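Local coordinates for protein phosphopantothenoylcysteine decarboxylase (Cryptococcus neoformans, PDB 6EOA) that binds flavin mononucleotide and probably decarboxylates phosphopantothenoylcysteine in coenzyme A biosynthesis, as a flavoprotein of the homooligomeric flavin-containing cysteine decarboxylase superfamily, at residues V37-S42 with V135-S140; K49-V54 with E80-S85; I63-V68 with F101-W106; L143-A148 with T186-V191. One frame throughout, in Å; residues are numbered along the deposited sequence.

Overall arrangement
From the N terminus the chain first lays down strand 35-41, half of contact 1, which strand 133-139 completes after 92 intervening residues. Contact 2, closing over 25 residues, and contact 3, over 32, form within that interval. Their segments alternate, helix 50-59, strand 63-69, helix 79-89, strand 105-106, so they cross, and Val54 packs on Val65, Val67 and Val103 where they meet. Contacts 1 and 3 share the parallel sheet, with Leu39 pairing to Gln66 and Val68. Contact 4 follows in series, closing over 37 residues between helices 141-149 and 183-195; Leu143 and Ile147 tie it to Ile136 of contact 1. Its centre lies about 27 Å from that of contact 2, beyond the chain's centre.

Contact 1: residues V37-S42 with V135-S140; sequences VVLITS and VIAPCS. With FMN (flavin mononucleotide), chain B.
Ser42 reaches across to the 135-140 segment with a hydroxyl that bonds twice. Its OG donates to Pro138 O at 2.5 Å, 45° out of the carbonyl plane, and accepts the backbone N-H of Ser140, with N to OG at 2.8 Å. The first torsion, 63°, sets OG between the backbone N and carbonyl carbon of Ser42, within reach of both partners; a weak bond from Ser42 N also reaches Pro138 O. Ser140 OG donates to FMN O2P over 2.6 Å, and Ser42 CB packs on the same oxygen at 3.4 Å. As N-cap of helix 141-149, Ser140 OG also takes the N-H of Leu143.

Behind this site the two strands run parallel. Val135 N meets Val38 O at 2.9 Å in a nearly straight hydrogen bond, 174° at the hydrogen, Ile40 N donates to Val135 O at 2.7 Å, and Ala137 N donates to Ile40 O at 2.9 Å. The cis peptide before Pro138 accompanies the corner at which the chain leaves this pairing. On one face the Val37 and Val135 side chains meet obliquely, CG1 to CG2 at 3.8 Å, and Leu39 CD1 continues that apolar row onto Ala137; Ile40 and Ile136 occupy the other face.

This is the central pair of a Rossmann-like sheet, with the cofactor at its C-terminal end. Gly43, Ser44, Thr70, Ala141 and Ala174 add hydrogen bonds to the flavin nucleotide, as does Cys152 O of the second subunit. Hydroxyl donation beside a helix N terminus would probably help stabilise the phosphate's negative charge.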
loop_
_atom_site.group_PDB
_atom_site.type_symbol
_atom_site.label_atom_id
_atom_site.label_comp_id
_atom_site.label_asym_id
_atom_site.label_seq_id
_atom_site.Cartn_x
_atom_site.Cartn_y
_atom_site.Cartn_z
ATOM N N VAL A 37 -3.679 26.264 -8.433
ATOM C CA VAL A 37 -3.312 24.940 -8.910
ATOM C C VAL A 37 -2.546 24.179 -7.845
ATOM O O VAL A 37 -1.580 24.690 -7.283
ATOM C CB VAL A 37 -2.442 25.012 -10.188
ATOM C CG1 VAL A 37 -2.197 23.622 -10.741
ATOM C CG2 VAL A 37 -3.099 25.881 -11.236
ATOM N N VAL A 38 -2.987 22.959 -7.563
ATOM C CA VAL A 38 -2.201 22.046 -6.752
ATOM C C VAL A 38 -1.456 21.086 -7.669
ATOM O O VAL A 38 -2.066 20.358 -8.453
ATOM C CB VAL A 38 -3.071 21.252 -5.759
ATOM C CG1 VAL A 38 -2.286 20.082 -5.181
ATOM C CG2 VAL A 38 -3.572 22.160 -4.652
ATOM N N LEU A 39 -0.132 21.100 -7.584
ATOM C CA LEU A 39 0.680 20.169 -8.356
ATOM C C LEU A 39 1.047 18.953 -7.509
ATOM O O LEU A 39 1.679 19.085 -6.463
ATOM C CB LEU A 39 1.945 20.853 -8.870
ATOM C CG LEU A 39 2.957 19.942 -9.574
ATOM C CD1 LEU A 39 2.438 19.473 -10.937
ATOM C CD2 LEU A 39 4.307 20.635 -9.710
ATOM N N ILE A 40 0.630 17.770 -7.951
ATOM C CA ILE A 40 1.035 16.539 -7.286
ATOM C C ILE A 40 2.162 15.895 -8.075
ATOM O O ILE A 40 2.012 15.603 -9.263
ATOM C CB ILE A 40 -0.126 15.537 -7.137
ATOM C CG1 ILE A 40 -1.262 16.143 -6.315
ATOM C CG2 ILE A 40 0.360 14.265 -6.454
ATOM C CD1 ILE A 40 -2.443 15.201 -6.132
ATOM N N THR A 41 3.300 15.699 -7.416
ATOM C CA THR A 41 4.453 15.060 -8.042
ATOM C C THR A 41 4.670 13.693 -7.413
ATOM O O THR A 41 4.616 13.552 -6.191
ATOM C CB THR A 41 5.734 15.908 -7.898
ATOM O OG1 THR A 41 6.182 15.890 -6.537
ATOM C CG2 THR A 41 5.470 17.350 -8.321
ATOM N N SER A 42 4.895 12.682 -8.247
ATOM C CA SER A 42 5.077 11.322 -7.752
ATOM C C SER A 42 6.441 10.767 -8.158
ATOM O O SER A 42 7.244 11.464 -8.780
ATOM C CB SER A 42 3.957 10.410 -8.255
ATOM O OG SER A 42 3.971 10.308 -9.668
ATOM N N VAL A 135 -3.222 18.918 -10.689
ATOM C CA VAL A 135 -2.415 18.352 -11.766
ATOM C C VAL A 135 -1.419 17.334 -11.218
ATOM O O VAL A 135 -0.575 17.659 -10.384
ATOM C CB VAL A 135 -1.658 19.449 -12.541
ATOM C CG1 VAL A 135 -0.957 18.859 -13.756
ATOM C CG2 VAL A 135 -2.618 20.558 -12.971
ATOM N N ILE A 136 -1.526 16.097 -11.689
ATOM C CA ILE A 136 -0.599 15.052 -11.285
ATOM C C ILE A 136 0.488 14.894 -12.340
ATOM O O ILE A 136 0.287 14.238 -13.360
ATOM C CB ILE A 136 -1.316 13.714 -11.077
ATOM C CG1 ILE A 136 -2.587 13.915 -10.253
ATOM C CG2 ILE A 136 -0.388 12.732 -10.394
ATOM C CD1 ILE A 136 -3.408 12.655 -10.098
ATOM N N ALA A 137 1.638 15.509 -12.089
ATOM C CA ALA A 137 2.724 15.534 -13.060
ATOM C C ALA A 137 4.078 15.502 -12.359
ATOM O O ALA A 137 4.499 16.496 -11.768
ATOM C CB ALA A 137 2.614 16.764 -13.949
ATOM N N PRO A 138 4.774 14.361 -12.434
ATOM C CA PRO A 138 4.353 13.163 -13.161
ATOM C C PRO A 138 3.462 12.246 -12.327
ATOM O O PRO A 138 3.464 12.329 -11.099
ATOM C CB PRO A 138 5.677 12.477 -13.470
ATOM C CG PRO A 138 6.527 12.816 -12.286
ATOM C CD PRO A 138 6.117 14.200 -11.846
ATOM N N CYS A 139 2.709 11.378 -12.994
ATOM C CA CYS A 139 1.982 10.319 -12.310
ATOM C C CYS A 139 2.651 8.981 -12.577
ATOM O O CYS A 139 2.660 8.501 -13.711
ATOM C CB CYS A 139 0.522 10.270 -12.759
ATOM S SG CYS A 139 -0.463 9.016 -11.895
ATOM N N SER A 140 3.221 8.383 -11.538
ATOM C CA SER A 140 3.862 7.081 -11.677
ATOM C C SER A 140 2.817 5.993 -11.889
ATOM O O SER A 140 1.621 6.241 -11.757
ATOM C CB SER A 140 4.709 6.765 -10.447
ATOM O OG SER A 140 3.899 6.697 -9.285
HETATM N N1 FMN B . 7.993 4.613 -11.684
HETATM C C2 FMN B . 7.264 5.159 -12.722
HETATM O O2 FMN B . 6.070 4.878 -12.842
HETATM N N3 FMN B . 7.879 6.011 -13.624
HETATM C C4 FMN B . 9.219 6.321 -13.493
HETATM O O4 FMN B . 9.754 7.082 -14.300
HETATM C C4A FMN B . 9.957 5.773 -12.445
HETATM N N5 FMN B . 11.299 6.072 -12.298
HETATM C C5A FMN B . 12.021 5.527 -11.252
HETATM C C6 FMN B . 13.371 5.832 -11.098
HETATM C C7 FMN B . 14.099 5.284 -10.046
HETATM C C7M FMN B . 15.556 5.611 -9.886
HETATM C C8 FMN B . 13.469 4.429 -9.145
HETATM C C8M FMN B . 14.233 3.823 -8.003
HETATM C C9 FMN B . 12.123 4.126 -9.298
HETATM C C9A FMN B . 11.396 4.672 -10.349
HETATM N N10 FMN B . 10.053 4.372 -10.496
HETATM C C10 FMN B . 9.333 4.916 -11.540
HETATM C "C1'" FMN B . 9.376 3.449 -9.526
HETATM C "C2'" FMN B . 8.664 4.259 -8.447
HETATM O "O2'" FMN B . 9.494 5.300 -7.968
HETATM C "C3'" FMN B . 8.255 3.354 -7.294
HETATM O "O3'" FMN B . 7.247 2.486 -7.762
HETATM C "C4'" FMN B . 7.737 4.180 -6.122
HETATM O "O4'" FMN B . 7.647 3.381 -4.962
HETATM C "C5'" FMN B . 6.371 4.763 -6.456
HETATM O "O5'" FMN B . 6.012 5.710 -5.477
HETATM P P FMN B . 4.892 6.826 -5.805
HETATM O O1P FMN B . 3.531 6.167 -5.783
HETATM O O2P FMN B . 5.112 7.459 -7.161
HETATM O O3P FMN B . 4.971 7.890 -4.743
#

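Contact 2: residues K49-V54 with E80-S85; sequences KAPDIV and EDVDNS
Pro51 and Ser85 form the tight centre of this helix pair. Pro51 CB and Ser85 CB are 3.7 Å apart, and Ser85 OG donates to Pro51 O at 2.6 Å. The donor stands well above the carbonyl plane, 71° out of it, so the hydroxyl sits over the flat peptide group. Ser85 carries OG anti to its own nitrogen, chi1 -171°, which swings the hydroxyl across to helix 50-59. This places a polar bond within a contact that is otherwise largely apolar.

The pyrrolidine ring of Pro51 spreads over the preceding turn of helix 79-89. Its CG lies 3.9 Å from Asp81 CB, the two side chains running alongside one another, and 4.2 Å from Val82 CG2. One turn further along helix 50-59, Val54 CG1 touches Val82 CG1 at 3.7 Å; these two side chains meet nearly at right angles. Such close approach is compatible with the geometry of the axes, which come within 8.2 Å and cross at -42°.

The rim, at Asp52 and separately at Asp81, is looser and partly exposed. Asp52 OD1 comes no nearer to Ser85 OG than 4.4 Å. Asp81 packs through its CB and backbone O; its OD2 is hydrogen-bonded to Ser78 N, just before helix 79-89.

The buried end leads to the sheet. Val54 also rests on Leu39 of strand 35-41, on Val65 and Val67 of strand 63-69 and on Val103, while Val82 reaches Val105 of strand 105-106. Both helices thus cover the same sheet face, and Trp222 of helix 222-237 packs against Asp52 and Ile53 on another flank of helix 50-59.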
loop_
_atom_site.group_PDB
_atom_site.type_symbol
_atom_site.label_atom_id
_atom_site.label_comp_id
_atom_site.label_asym_id
_atom_site.label_seq_id
_atom_site.Cartn_x
_atom_site.Cartn_y
_atom_site.Cartn_z
ATOM N N LYS A 49 11.533 17.732 -13.491
ATOM C CA LYS A 49 10.969 18.907 -14.150
ATOM C C LYS A 49 9.897 19.616 -13.319
ATOM O O LYS A 49 9.353 20.637 -13.743
ATOM C CB LYS A 49 10.390 18.518 -15.513
ATOM C CG LYS A 49 11.415 17.907 -16.448
ATOM C CD LYS A 49 12.560 18.880 -16.687
ATOM C CE LYS A 49 13.591 18.309 -17.641
ATOM N NZ LYS A 49 14.738 19.240 -17.811
ATOM N N ALA A 50 9.592 19.077 -12.142
ATOM C CA ALA A 50 8.619 19.709 -11.247
ATOM C C ALA A 50 9.021 21.138 -10.845
ATOM O O ALA A 50 8.166 22.027 -10.824
ATOM C CB ALA A 50 8.396 18.848 -10.000
ATOM N N PRO A 51 10.314 21.376 -10.527
ATOM C CA PRO A 51 10.702 22.767 -10.252
ATOM C C PRO A 51 10.508 23.724 -11.436
ATOM O O PRO A 51 10.197 24.893 -11.210
ATOM C CB PRO A 51 12.187 22.649 -9.899
ATOM C CG PRO A 51 12.322 21.281 -9.350
ATOM C CD PRO A 51 11.409 20.445 -10.187
ATOM N N ASP A 52 10.687 23.244 -12.665
ATOM C CA ASP A 52 10.481 24.086 -13.845
ATOM C C ASP A 52 9.011 24.472 -14.003
ATOM O O ASP A 52 8.689 25.588 -14.417
ATOM C CB ASP A 52 10.972 23.372 -15.105
ATOM C CG ASP A 52 12.464 23.119 -15.082
ATOM O OD1 ASP A 52 13.231 24.062 -15.368
ATOM O OD2 ASP A 52 12.869 21.977 -14.772
ATOM N N ILE A 53 8.124 23.538 -13.679
ATOM C CA ILE A 53 6.689 23.783 -13.735
ATOM C C ILE A 53 6.282 24.823 -12.696
ATOM O O ILE A 53 5.578 25.786 -13.007
ATOM C CB ILE A 53 5.890 22.482 -13.507
ATOM C CG1 ILE A 53 6.079 21.523 -14.685
ATOM C CG2 ILE A 53 4.420 22.784 -13.314
ATOM C CD1 ILE A 53 5.446 20.159 -14.478
ATOM N N VAL A 54 6.740 24.629 -11.464
ATOM C CA VAL A 54 6.428 25.542 -10.373
ATOM C C VAL A 54 6.935 26.949 -10.679
ATOM O O VAL A 54 6.226 27.933 -10.463
ATOM C CB VAL A 54 7.032 25.053 -9.043
ATOM C CG1 VAL A 54 6.783 26.067 -7.935
ATOM C CG2 VAL A 54 6.454 23.697 -8.670
ATOM N N GLU A 80 14.772 23.368 -2.372
ATOM C CA GLU A 80 15.685 24.399 -2.828
ATOM C C GLU A 80 15.810 24.398 -4.346
ATOM O O GLU A 80 16.087 25.436 -4.947
ATOM C CB GLU A 80 17.053 24.231 -2.172
ATOM C CG GLU A 80 17.666 25.556 -1.733
ATOM C CD GLU A 80 16.702 26.403 -0.911
ATOM O OE1 GLU A 80 15.988 25.845 -0.044
ATOM O OE2 GLU A 80 16.651 27.628 -1.143
ATOM N N ASP A 81 15.595 23.240 -4.963
ATOM C CA ASP A 81 15.510 23.165 -6.418
ATOM C C ASP A 81 14.360 24.045 -6.894
ATOM O O ASP A 81 14.502 24.807 -7.850
ATOM C CB ASP A 81 15.306 21.720 -6.891
ATOM C CG ASP A 81 16.537 20.853 -6.683
ATOM O OD1 ASP A 81 17.662 21.398 -6.676
ATOM O OD2 ASP A 81 16.377 19.625 -6.519
ATOM N N VAL A 82 13.223 23.932 -6.212
ATOM C CA VAL A 82 12.056 24.754 -6.513
ATOM C C VAL A 82 12.367 26.238 -6.311
ATOM O O VAL A 82 12.075 27.065 -7.175
ATOM C CB VAL A 82 10.848 24.363 -5.639
ATOM C CG1 VAL A 82 9.716 25.364 -5.815
ATOM C CG2 VAL A 82 10.380 22.954 -5.972
ATOM N N ASP A 83 12.971 26.564 -5.172
ATOM C CA ASP A 83 13.342 27.943 -4.864
ATOM C C ASP A 83 14.321 28.515 -5.888
ATOM O O ASP A 83 14.149 29.645 -6.353
ATOM C CB ASP A 83 13.942 28.033 -3.462
ATOM C CG ASP A 83 12.891 27.909 -2.371
ATOM O OD1 ASP A 83 11.751 27.496 -2.680
ATOM O OD2 ASP A 83 13.204 28.226 -1.202
ATOM N N ASN A 84 15.346 27.738 -6.235
ATOM C CA ASN A 84 16.281 28.133 -7.290
ATOM C C ASN A 84 15.542 28.366 -8.599
ATOM O O ASN A 84 15.846 29.295 -9.347
ATOM C CB ASN A 84 17.361 27.068 -7.495
ATOM C CG ASN A 84 18.430 27.101 -6.422
ATOM O OD1 ASN A 84 18.555 28.074 -5.681
ATOM N ND2 ASN A 84 19.215 26.031 -6.339
ATOM N N SER A 85 14.555 27.514 -8.857
ATOM C CA SER A 85 13.796 27.565 -10.097
ATOM C C SER A 85 12.865 28.777 -10.141
ATOM O O SER A 85 12.624 29.348 -11.208
ATOM C CB SER A 85 13.002 26.271 -10.274
ATOM O OG SER A 85 12.421 26.193 -11.560
#

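Contact 3: residues I63-V68 with F101-W106; sequences IDVQVV and FGVRVW
Trp106 meets Gln66 at the edge of its indole, where NE1 donates to OE1 at 3.1 Å, the oxygen lying 25° out of the ring plane. The amide is turned 64° from the indole. Val67 O also lies at that edge, 3.3 Å from CD1, while one ring face carries Arg104 CD, offset toward the rim. Trp106 CZ3 in turn lies in plane at the edge of the Arg104 guanidinium. A bend at chi2 of Gln66, -54°, folds its amide toward the indole.

Backbone pairing fixes the base of the ring: Trp106 N donates to Val67 O at 2.8 Å, within a short parallel pairing of Val67 with Val105 and Val68 with Trp106. On the sheet face opposite Trp106, Val67 CG2 packs on Val103 CG1 at 4.0 Å and Val67 CG1 on Val105 CG1 at 4.2 Å.

The contact closes the beta-alpha-beta unit of strand 63-69, helix 79-89 and strand 105-106, the last being an outermost strand in this chain. Gln79 of that helix hydrogen-bonds to Val103 O through NE2 and to Val105 N through OE1. Val65, Val67 and Val103 lie against helix 50-59 and Val105 against helix 79-89, whereas Trp106, Gln66 and Val68 face helix 123-130.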
loop_
_atom_site.group_PDB
_atom_site.type_symbol
_atom_site.label_atom_id
_atom_site.label_comp_id
_atom_site.label_asym_id
_atom_site.label_seq_id
_atom_site.Cartn_x
_atom_site.Cartn_y
_atom_site.Cartn_z
ATOM N N ILE A 63 -1.908 33.174 -11.422
ATOM C CA ILE A 63 -1.922 31.779 -11.011
ATOM C C ILE A 63 -1.047 31.569 -9.781
ATOM O O ILE A 63 0.096 32.028 -9.737
ATOM C CB ILE A 63 -1.432 30.845 -12.145
ATOM C CG1 ILE A 63 -2.276 31.039 -13.410
ATOM C CG2 ILE A 63 -1.457 29.385 -11.696
ATOM C CD1 ILE A 63 -1.786 30.242 -14.604
ATOM N N ASP A 64 -1.593 30.882 -8.783
ATOM C CA ASP A 64 -0.813 30.444 -7.630
ATOM C C ASP A 64 -0.679 28.929 -7.648
ATOM O O ASP A 64 -1.541 28.228 -8.181
ATOM C CB ASP A 64 -1.449 30.899 -6.317
ATOM C CG ASP A 64 -1.332 32.396 -6.100
ATOM O OD1 ASP A 64 -0.386 33.015 -6.642
ATOM O OD2 ASP A 64 -2.188 32.955 -5.385
ATOM N N VAL A 65 0.401 28.422 -7.066
ATOM C CA VAL A 65 0.640 26.989 -7.068
ATOM C C VAL A 65 1.042 26.475 -5.691
ATOM O O VAL A 65 1.832 27.100 -4.981
ATOM C CB VAL A 65 1.724 26.602 -8.108
ATOM C CG1 VAL A 65 3.026 27.349 -7.845
ATOM C CG2 VAL A 65 1.947 25.100 -8.123
ATOM N N GLN A 66 0.459 25.345 -5.309
ATOM C CA GLN A 66 0.918 24.603 -4.148
ATOM C C GLN A 66 1.338 23.212 -4.608
ATOM O O GLN A 66 0.787 22.675 -5.569
ATOM C CB GLN A 66 -0.167 24.531 -3.075
ATOM C CG GLN A 66 -0.378 25.847 -2.336
ATOM C CD GLN A 66 0.908 26.386 -1.738
ATOM O OE1 GLN A 66 1.602 25.690 -0.992
ATOM N NE2 GLN A 66 1.237 27.632 -2.064
ATOM N N VAL A 67 2.322 22.637 -3.930
ATOM C CA VAL A 67 2.908 21.380 -4.374
ATOM C C VAL A 67 2.725 20.266 -3.350
ATOM O O VAL A 67 3.003 20.449 -2.165
ATOM C CB VAL A 67 4.408 21.546 -4.664
ATOM C CG1 VAL A 67 5.031 20.219 -5.091
ATOM C CG2 VAL A 67 4.623 22.616 -5.723
ATOM N N VAL A 68 2.258 19.113 -3.818
ATOM C CA VAL A 68 2.192 17.912 -2.994
ATOM C C VAL A 68 3.139 16.857 -3.542
ATOM O O VAL A 68 3.020 16.445 -4.696
ATOM C CB VAL A 68 0.770 17.336 -2.939
ATOM C CG1 VAL A 68 0.768 15.991 -2.206
ATOM C CG2 VAL A 68 -0.171 18.329 -2.273
ATOM N N PHE A 101 8.597 31.920 -1.307
ATOM C CA PHE A 101 7.982 32.802 -2.319
ATOM C C PHE A 101 6.453 32.891 -2.610
ATOM O O PHE A 101 6.107 33.572 -3.572
ATOM C CB PHE A 101 8.634 32.515 -3.680
ATOM C CG PHE A 101 10.053 32.978 -3.786
ATOM C CD1 PHE A 101 10.353 34.329 -3.795
ATOM C CD2 PHE A 101 11.090 32.064 -3.901
ATOM C CE1 PHE A 101 11.660 34.762 -3.899
ATOM C CE2 PHE A 101 12.401 32.491 -4.011
ATOM C CZ PHE A 101 12.686 33.843 -4.009
ATOM N N GLY A 102 5.526 32.266 -1.880
ATOM C CA GLY A 102 5.727 31.264 -0.858
ATOM C C GLY A 102 5.089 30.038 -1.480
ATOM O O GLY A 102 3.866 29.951 -1.598
ATOM N N VAL A 103 5.929 29.100 -1.906
ATOM C CA VAL A 103 5.463 27.856 -2.501
ATOM C C VAL A 103 6.103 26.716 -1.716
ATOM O O VAL A 103 7.226 26.302 -2.003
ATOM C CB VAL A 103 5.793 27.685 -3.995
ATOM C CG1 VAL A 103 5.222 26.373 -4.514
ATOM C CG2 VAL A 103 5.257 28.862 -4.798
ATOM N N ARG A 104 5.392 26.215 -0.715
ATOM C CA ARG A 104 5.915 25.118 0.080
ATOM C C ARG A 104 5.612 23.782 -0.587
ATOM O O ARG A 104 4.519 23.562 -1.109
ATOM C CB ARG A 104 5.349 25.156 1.506
ATOM C CG ARG A 104 4.929 23.795 2.039
ATOM C CD ARG A 104 4.846 23.786 3.557
ATOM N NE ARG A 104 6.167 23.705 4.178
ATOM C CZ ARG A 104 6.387 23.286 5.422
ATOM N NH1 ARG A 104 5.373 22.904 6.191
ATOM N NH2 ARG A 104 7.626 23.244 5.898
ATOM N N VAL A 105 6.606 22.905 -0.581
ATOM C CA VAL A 105 6.422 21.537 -1.029
ATOM C C VAL A 105 5.896 20.710 0.138
ATOM O O VAL A 105 6.645 20.390 1.059
ATOM C CB VAL A 105 7.738 20.927 -1.558
ATOM C CG1 VAL A 105 7.562 19.449 -1.854
ATOM C CG2 VAL A 105 8.220 21.682 -2.797
ATOM N N TRP A 106 4.604 20.389 0.110
ATOM C CA TRP A 106 3.980 19.615 1.182
ATOM C C TRP A 106 4.293 18.125 1.053
ATOM O O TRP A 106 4.261 17.569 -0.050
ATOM C CB TRP A 106 2.459 19.814 1.186
ATOM C CG TRP A 106 1.996 21.237 1.362
ATOM C CD1 TRP A 106 1.595 22.097 0.376
ATOM C CD2 TRP A 106 1.864 21.957 2.596
ATOM N NE1 TRP A 106 1.230 23.305 0.917
ATOM C CE2 TRP A 106 1.387 23.247 2.277
ATOM C CE3 TRP A 106 2.106 21.638 3.936
ATOM C CZ2 TRP A 106 1.147 24.215 3.251
ATOM C CZ3 TRP A 106 1.869 22.601 4.902
ATOM C CH2 TRP A 106 1.396 23.875 4.555
#

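Contact 4: residues L143-A148 with T186-V191; sequences LLAKIA and TRHLAV
Ala148 and His188 bring their CA atoms to 5.5 Å where helix segments 143-148 and 186-191 cross at 50°, with axes 9.0 Å apart at their closest. Van der Waals packing alone carries the contact between the two segments, and His188 supplies the largest share.

Its CB presses on Leu144 CG at 3.7 Å. The ring then passes obliquely over the surface of helix 141-149: ND1 is 3.4 Å from Ala145 CA, CE1 is 3.5 Å from Ala145 CB, and CG is 3.8 Å from Ala148 CB. With chi1 at -66°, CG points away from the carbonyl carbon of His188, and the imidazole extends from its helix across the two alanines. Their small methyls permit this approach. Two further apolar pairs complete the interface. Leu144 CD2 meets Leu189 CD2 at 3.9 Å, the two side chains crossing at roughly a right angle, while Val191 CG1 packs on Ala148 CB at 4.1 Å.

The helix pair also contributes to the subunit boundary, where Gly149 and Gly150 of the second subunit pack on His188 and Ala145, and Asp153 and Asp195 of that subunit form salt bridges with Lys146 and Arg187. Inward, Leu143 and Ile147 lean on Ile136 of strand 133-139 and on helix 155-162, and Leu144 touches Cys139. Helix 141-149 is thus layered between the sheet and helix 183-195, whose Val192 extends the packing onto Leu144 and Ile147.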
loop_
_atom_site.group_PDB
_atom_site.type_symbol
_atom_site.label_atom_id
_atom_site.label_comp_id
_atom_site.label_asym_id
_atom_site.label_seq_id
_atom_site.Cartn_x
_atom_site.Cartn_y
_atom_site.Cartn_z
ATOM N N LEU A 143 1.176 5.369 -8.398
ATOM C CA LEU A 143 0.167 6.336 -7.996
ATOM C C LEU A 143 -1.105 6.132 -8.812
ATOM O O LEU A 143 -2.212 6.229 -8.284
ATOM C CB LEU A 143 0.690 7.763 -8.153
ATOM C CG LEU A 143 -0.293 8.881 -7.793
ATOM C CD1 LEU A 143 -0.836 8.688 -6.383
ATOM C CD2 LEU A 143 0.387 10.232 -7.923
ATOM N N LEU A 144 -0.936 5.827 -10.098
ATOM C CA LEU A 144 -2.062 5.518 -10.969
ATOM C C LEU A 144 -2.838 4.317 -10.438
ATOM O O LEU A 144 -4.066 4.338 -10.370
ATOM C CB LEU A 144 -1.580 5.251 -12.398
ATOM C CG LEU A 144 -2.660 4.739 -13.352
ATOM C CD1 LEU A 144 -3.785 5.760 -13.494
ATOM C CD2 LEU A 144 -2.074 4.387 -14.716
ATOM N N ALA A 145 -2.109 3.272 -10.064
ATOM C CA ALA A 145 -2.711 2.071 -9.495
ATOM C C ALA A 145 -3.405 2.372 -8.165
ATOM O O ALA A 145 -4.502 1.878 -7.907
ATOM C CB ALA A 145 -1.655 0.986 -9.311
ATOM N N LYS A 146 -2.768 3.182 -7.324
ATOM C CA LYS A 146 -3.357 3.546 -6.034
ATOM C C LYS A 146 -4.636 4.358 -6.211
ATOM O O LYS A 146 -5.623 4.135 -5.505
ATOM C CB LYS A 146 -2.366 4.335 -5.182
ATOM C CG LYS A 146 -1.213 3.513 -4.621
ATOM C CD LYS A 146 -0.722 4.136 -3.331
ATOM C CE LYS A 146 0.793 4.167 -3.246
ATOM N NZ LYS A 146 1.393 2.840 -2.929
ATOM N N ILE A 147 -4.610 5.303 -7.147
ATOM C CA ILE A 147 -5.781 6.124 -7.447
ATOM C C ILE A 147 -6.931 5.256 -7.946
ATOM O O ILE A 147 -8.065 5.375 -7.471
ATOM C CB ILE A 147 -5.463 7.205 -8.501
ATOM C CG1 ILE A 147 -4.505 8.248 -7.923
ATOM C CG2 ILE A 147 -6.744 7.880 -8.980
ATOM C CD1 ILE A 147 -3.914 9.182 -8.959
ATOM N N ALA A 148 -6.629 4.379 -8.899
ATOM C CA ALA A 148 -7.625 3.473 -9.459
ATOM C C ALA A 148 -8.147 2.520 -8.393
ATOM O O ALA A 148 -9.298 2.093 -8.443
ATOM C CB ALA A 148 -7.039 2.695 -10.625
ATOM N N THR A 186 -3.737 0.304 -18.823
ATOM C CA THR A 186 -4.900 0.733 -19.586
ATOM C C THR A 186 -6.193 0.532 -18.800
ATOM O O THR A 186 -7.141 1.299 -18.948
ATOM C CB THR A 186 -4.995 -0.021 -20.920
ATOM O OG1 THR A 186 -5.033 -1.431 -20.670
ATOM C CG2 THR A 186 -3.787 0.297 -21.786
ATOM N N ARG A 187 -6.228 -0.501 -17.964
ATOM C CA ARG A 187 -7.378 -0.736 -17.099
ATOM C C ARG A 187 -7.490 0.342 -16.013
ATOM O O ARG A 187 -8.593 0.696 -15.595
ATOM C CB ARG A 187 -7.294 -2.123 -16.460
ATOM C CG ARG A 187 -8.437 -2.443 -15.507
ATOM C CD ARG A 187 -8.321 -3.852 -14.939
ATOM N NE ARG A 187 -8.503 -4.874 -15.967
ATOM C CZ ARG A 187 -8.303 -6.175 -15.777
ATOM N NH1 ARG A 187 -7.907 -6.627 -14.592
ATOM N NH2 ARG A 187 -8.496 -7.027 -16.775
ATOM N N HIS A 188 -6.351 0.862 -15.561
ATOM C CA HIS A 188 -6.344 1.915 -14.545
ATOM C C HIS A 188 -6.632 3.279 -15.161
ATOM O O HIS A 188 -7.316 4.108 -14.553
ATOM C CB HIS A 188 -5.009 1.949 -13.801
ATOM C CG HIS A 188 -4.747 0.730 -12.973
ATOM N ND1 HIS A 188 -3.516 0.457 -12.415
ATOM C CD2 HIS A 188 -5.557 -0.295 -12.614
ATOM C CE1 HIS A 188 -3.579 -0.682 -11.748
ATOM N NE2 HIS A 188 -4.808 -1.156 -11.850
ATOM N N LEU A 189 -6.104 3.513 -16.359
ATOM C CA LEU A 189 -6.417 4.729 -17.097
ATOM C C LEU A 189 -7.912 4.780 -17.374
ATOM O O LEU A 189 -8.518 5.845 -17.344
ATOM C CB LEU A 189 -5.633 4.805 -18.413
ATOM C CG LEU A 189 -4.117 5.011 -18.343
ATOM C CD1 LEU A 189 -3.518 4.961 -19.749
ATOM C CD2 LEU A 189 -3.767 6.324 -17.652
ATOM N N ALA A 190 -8.498 3.616 -17.633
ATOM C CA ALA A 190 -9.930 3.510 -17.890
ATOM C C ALA A 190 -10.744 3.879 -16.653
ATOM O O ALA A 190 -11.678 4.676 -16.734
ATOM C CB ALA A 190 -10.283 2.103 -18.355
ATOM N N VAL A 191 -10.386 3.291 -15.514
ATOM C CA VAL A 191 -11.033 3.603 -14.243
ATOM C C VAL A 191 -10.889 5.087 -13.911
ATOM O O VAL A 191 -11.859 5.767 -13.586
ATOM C CB VAL A 191 -10.446 2.759 -13.091
ATOM C CG1 VAL A 191 -10.900 3.300 -11.743
ATOM C CG2 VAL A 191 -10.840 1.301 -13.247
#